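Local coordinates for beta-glucuronidase (uncultured Clostridium sp., PDB 6U7J), which hydrolyses beta-D-glucuronides as a family 2 glycoside hydrolase of the gut microbiome, probably reactivating estrogens by freeing them from their glucuronide conjugates, at residues V77-F83 with N137-V143. Numbering follows the deposited sequence.
Sequences VWYERKF and NRLTVAV
Trp78 lays the six-membered part of its indole across the strand pair onto Ala142, whose CB sits 3.6 Å from that ring's centroid in a CH-pi contact. A side chain as small as alanine lets so broad a ring lie flat against the neighbouring strand, while Thr140 CG2 meets the indole at its edge. Beneath runs a regular antiparallel ladder: Val77, Tyr79, Arg81 and Phe83 form hydrogen-bonded pairs with Val143, Val141, Leu139 and Asn137.

Further along the Trp78 face, Glu80 is buried. With CG anti to the backbone N (chi1 -179°) and the chain extended, it carries OE1 over to the other strand. Thr140 OG1 donates to the anti lone pair of Glu80 OE1 at 2.8 Å; Arg138 NH1 adds a salt bridge to the same Glu80 OE1 at 2.9 Å, from above the carboxylate plane. OE2 accepts from Leu49 N, and together these bonds probably offset the cost of burying the carboxylate. Packing thins beyond: Lys82, whose long charged chain can reach water, rests its CG 3.3 Å from Asn137 O.

On the opposite face, Val143 and Leu139 offer apolar carbons to aromatic rings. Tyr79 CD2 touches Val143 CG2 at 3.7 Å, and the Phe83 ring, turned over the neighbouring strand by chi1 of 71°, takes Asn137 CB on one face and Leu139 CB at its edge. The Asn137 amide bonds to Asn133 O and Asn110 ND2. Partly exposed Arg81 instead grips Lys82 O with NE and NH2.

Both strands are interior to the antiparallel sheet of the jelly-roll-like sugar-binding domain: strand 20-32 flanks 76-85, strand 104-109 flanks 135-144, strand 53-57 meets Tyr79, and Trp44 and Phe40, on helix 38-41, pack edge-to-face with Trp78.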
loop_
_atom_site.group_PDB
_atom_site.type_symbol
_atom_site.label_atom_id
_atom_site.label_comp_id
_atom_site.label_asym_id
_atom_site.label_seq_id
_atom_site.Cartn_x
_atom_site.Cartn_y
_atom_site.Cartn_z
ATOM N N VAL B 77 -17.852 14.832 27.939
ATOM C CA VAL B 77 -16.579 15.526 28.039
ATOM C C VAL B 77 -16.864 17.005 28.267
ATOM O O VAL B 77 -17.992 17.474 28.108
ATOM C CB VAL B 77 -15.696 15.322 26.789
ATOM C CG1 VAL B 77 -15.462 13.828 26.550
ATOM C CG2 VAL B 77 -16.345 15.971 25.546
ATOM N N TRP B 78 -15.807 17.744 28.608
ATOM C CA TRP B 78 -15.918 19.125 29.054
ATOM C C TRP B 78 -14.938 19.989 28.277
ATOM O O TRP B 78 -13.730 19.718 28.270
ATOM C CB TRP B 78 -15.652 19.218 30.562
ATOM C CG TRP B 78 -16.729 18.538 31.317
ATOM C CD1 TRP B 78 -16.834 17.203 31.584
ATOM C CD2 TRP B 78 -17.900 19.151 31.857
ATOM N NE1 TRP B 78 -18.001 16.946 32.269
ATOM C CE2 TRP B 78 -18.674 18.127 32.451
ATOM C CE3 TRP B 78 -18.379 20.467 31.889
ATOM C CZ2 TRP B 78 -19.894 18.382 33.087
ATOM C CZ3 TRP B 78 -19.587 20.720 32.527
ATOM C CH2 TRP B 78 -20.328 19.681 33.123
ATOM N N TYR B 79 -15.459 21.011 27.616
ATOM C CA TYR B 79 -14.666 22.024 26.941
ATOM C C TYR B 79 -14.775 23.336 27.702
ATOM O O TYR B 79 -15.821 23.640 28.290
ATOM C CB TYR B 79 -15.168 22.284 25.527
ATOM C CG TYR B 79 -14.931 21.223 24.469
ATOM C CD1 TYR B 79 -14.021 21.447 23.443
ATOM C CD2 TYR B 79 -15.657 20.036 24.455
ATOM C CE1 TYR B 79 -13.810 20.512 22.447
ATOM C CE2 TYR B 79 -15.459 19.089 23.446
ATOM C CZ TYR B 79 -14.526 19.338 22.453
ATOM O OH TYR B 79 -14.304 18.427 21.441
ATOM N N GLU B 80 -13.728 24.151 27.624
ATOM C CA GLU B 80 -13.790 25.465 28.246
ATOM C C GLU B 80 -12.878 26.436 27.521
ATOM O O GLU B 80 -11.782 26.060 27.091
ATOM C CB GLU B 80 -13.386 25.395 29.721
ATOM C CG GLU B 80 -13.452 26.709 30.439
ATOM C CD GLU B 80 -13.401 26.507 31.935
ATOM O OE1 GLU B 80 -14.484 26.368 32.543
ATOM O OE2 GLU B 80 -12.279 26.439 32.491
ATOM N N ARG B 81 -13.336 27.681 27.389
ATOM C CA ARG B 81 -12.462 28.764 26.963
ATOM C C ARG B 81 -12.997 30.080 27.513
ATOM O O ARG B 81 -14.085 30.147 28.089
ATOM C CB ARG B 81 -12.320 28.813 25.435
ATOM C CG ARG B 81 -13.550 29.310 24.694
ATOM C CD ARG B 81 -13.202 29.772 23.294
ATOM N NE ARG B 81 -12.612 31.110 23.311
ATOM C CZ ARG B 81 -11.951 31.659 22.296
ATOM N NH1 ARG B 81 -11.769 30.996 21.155
ATOM N NH2 ARG B 81 -11.461 32.874 22.427
ATOM N N LYS B 82 -12.208 31.132 27.334
ATOM C CA LYS B 82 -12.595 32.478 27.714
ATOM C C LYS B 82 -12.863 33.326 26.473
ATOM O O LYS B 82 -12.280 33.094 25.411
ATOM C CB LYS B 82 -11.509 33.102 28.594
ATOM C CG LYS B 82 -11.632 32.578 30.035
ATOM C CD LYS B 82 -10.384 32.751 30.869
ATOM C CE LYS B 82 -10.496 31.951 32.177
ATOM N NZ LYS B 82 -10.341 30.469 31.982
ATOM N N PHE B 83 -13.787 34.283 26.601
ATOM C CA PHE B 83 -14.069 35.230 25.530
ATOM C C PHE B 83 -14.341 36.610 26.112
ATOM O O PHE B 83 -14.631 36.766 27.300
ATOM C CB PHE B 83 -15.236 34.770 24.627
ATOM C CG PHE B 83 -16.602 34.838 25.262
ATOM C CD1 PHE B 83 -17.118 33.755 25.950
ATOM C CD2 PHE B 83 -17.403 35.971 25.113
ATOM C CE1 PHE B 83 -18.387 33.807 26.499
ATOM C CE2 PHE B 83 -18.662 36.025 25.673
ATOM C CZ PHE B 83 -19.160 34.938 26.356
ATOM N N ASN B 137 -15.124 36.660 29.956
ATOM C CA ASN B 137 -16.139 35.695 30.367
ATOM C C ASN B 137 -15.565 34.280 30.248
ATOM O O ASN B 137 -14.599 34.042 29.516
ATOM C CB ASN B 137 -17.414 35.816 29.510
ATOM C CG ASN B 137 -18.162 37.130 29.744
ATOM O OD1 ASN B 137 -19.175 37.160 30.442
ATOM N ND2 ASN B 137 -17.654 38.220 29.172
ATOM N N ARG B 138 -16.167 33.336 30.969
ATOM C CA ARG B 138 -15.761 31.938 30.914
ATOM C C ARG B 138 -16.885 31.127 30.297
ATOM O O ARG B 138 -18.037 31.223 30.736
ATOM C CB ARG B 138 -15.415 31.386 32.302
ATOM C CG ARG B 138 -14.979 29.920 32.290
ATOM C CD ARG B 138 -14.236 29.507 33.580
ATOM N NE ARG B 138 -15.069 29.679 34.762
ATOM C CZ ARG B 138 -15.956 28.784 35.183
ATOM N NH1 ARG B 138 -16.107 27.642 34.528
ATOM N NH2 ARG B 138 -16.694 29.032 36.254
ATOM N N LEU B 139 -16.547 30.335 29.283
ATOM C CA LEU B 139 -17.514 29.534 28.545
ATOM C C LEU B 139 -17.155 28.066 28.734
ATOM O O LEU B 139 -16.043 27.647 28.386
ATOM C CB LEU B 139 -17.521 29.920 27.058
ATOM C CG LEU B 139 -18.418 29.073 26.150
ATOM C CD1 LEU B 139 -19.856 29.024 26.672
ATOM C CD2 LEU B 139 -18.387 29.581 24.707
ATOM N N THR B 140 -18.079 27.302 29.314
ATOM C CA THR B 140 -17.886 25.887 29.580
ATOM C C THR B 140 -18.974 25.120 28.852
ATOM O O THR B 140 -20.156 25.459 28.977
ATOM C CB THR B 140 -17.938 25.584 31.092
ATOM O OG1 THR B 140 -17.158 26.561 31.807
ATOM C CG2 THR B 140 -17.401 24.163 31.383
ATOM N N VAL B 141 -18.578 24.098 28.088
ATOM C CA VAL B 141 -19.503 23.322 27.263
ATOM C C VAL B 141 -19.332 21.848 27.597
ATOM O O VAL B 141 -18.273 21.270 27.327
ATOM C CB VAL B 141 -19.276 23.550 25.765
ATOM C CG1 VAL B 141 -20.211 22.656 24.963
ATOM C CG2 VAL B 141 -19.473 25.021 25.399
ATOM N N ALA B 142 -20.365 21.235 28.167
ATOM C CA ALA B 142 -20.395 19.787 28.333
ATOM C C ALA B 142 -20.943 19.164 27.056
ATOM O O ALA B 142 -21.969 19.618 26.536
ATOM C CB ALA B 142 -21.252 19.368 29.527
ATOM N N VAL B 143 -20.254 18.138 26.556
ATOM C CA VAL B 143 -20.550 17.491 25.277
ATOM C C VAL B 143 -20.749 16.004 25.549
ATOM O O VAL B 143 -19.839 15.340 26.061
ATOM C CB VAL B 143 -19.419 17.713 24.254
ATOM C CG1 VAL B 143 -19.695 16.971 22.928
ATOM C CG2 VAL B 143 -19.192 19.207 23.995
#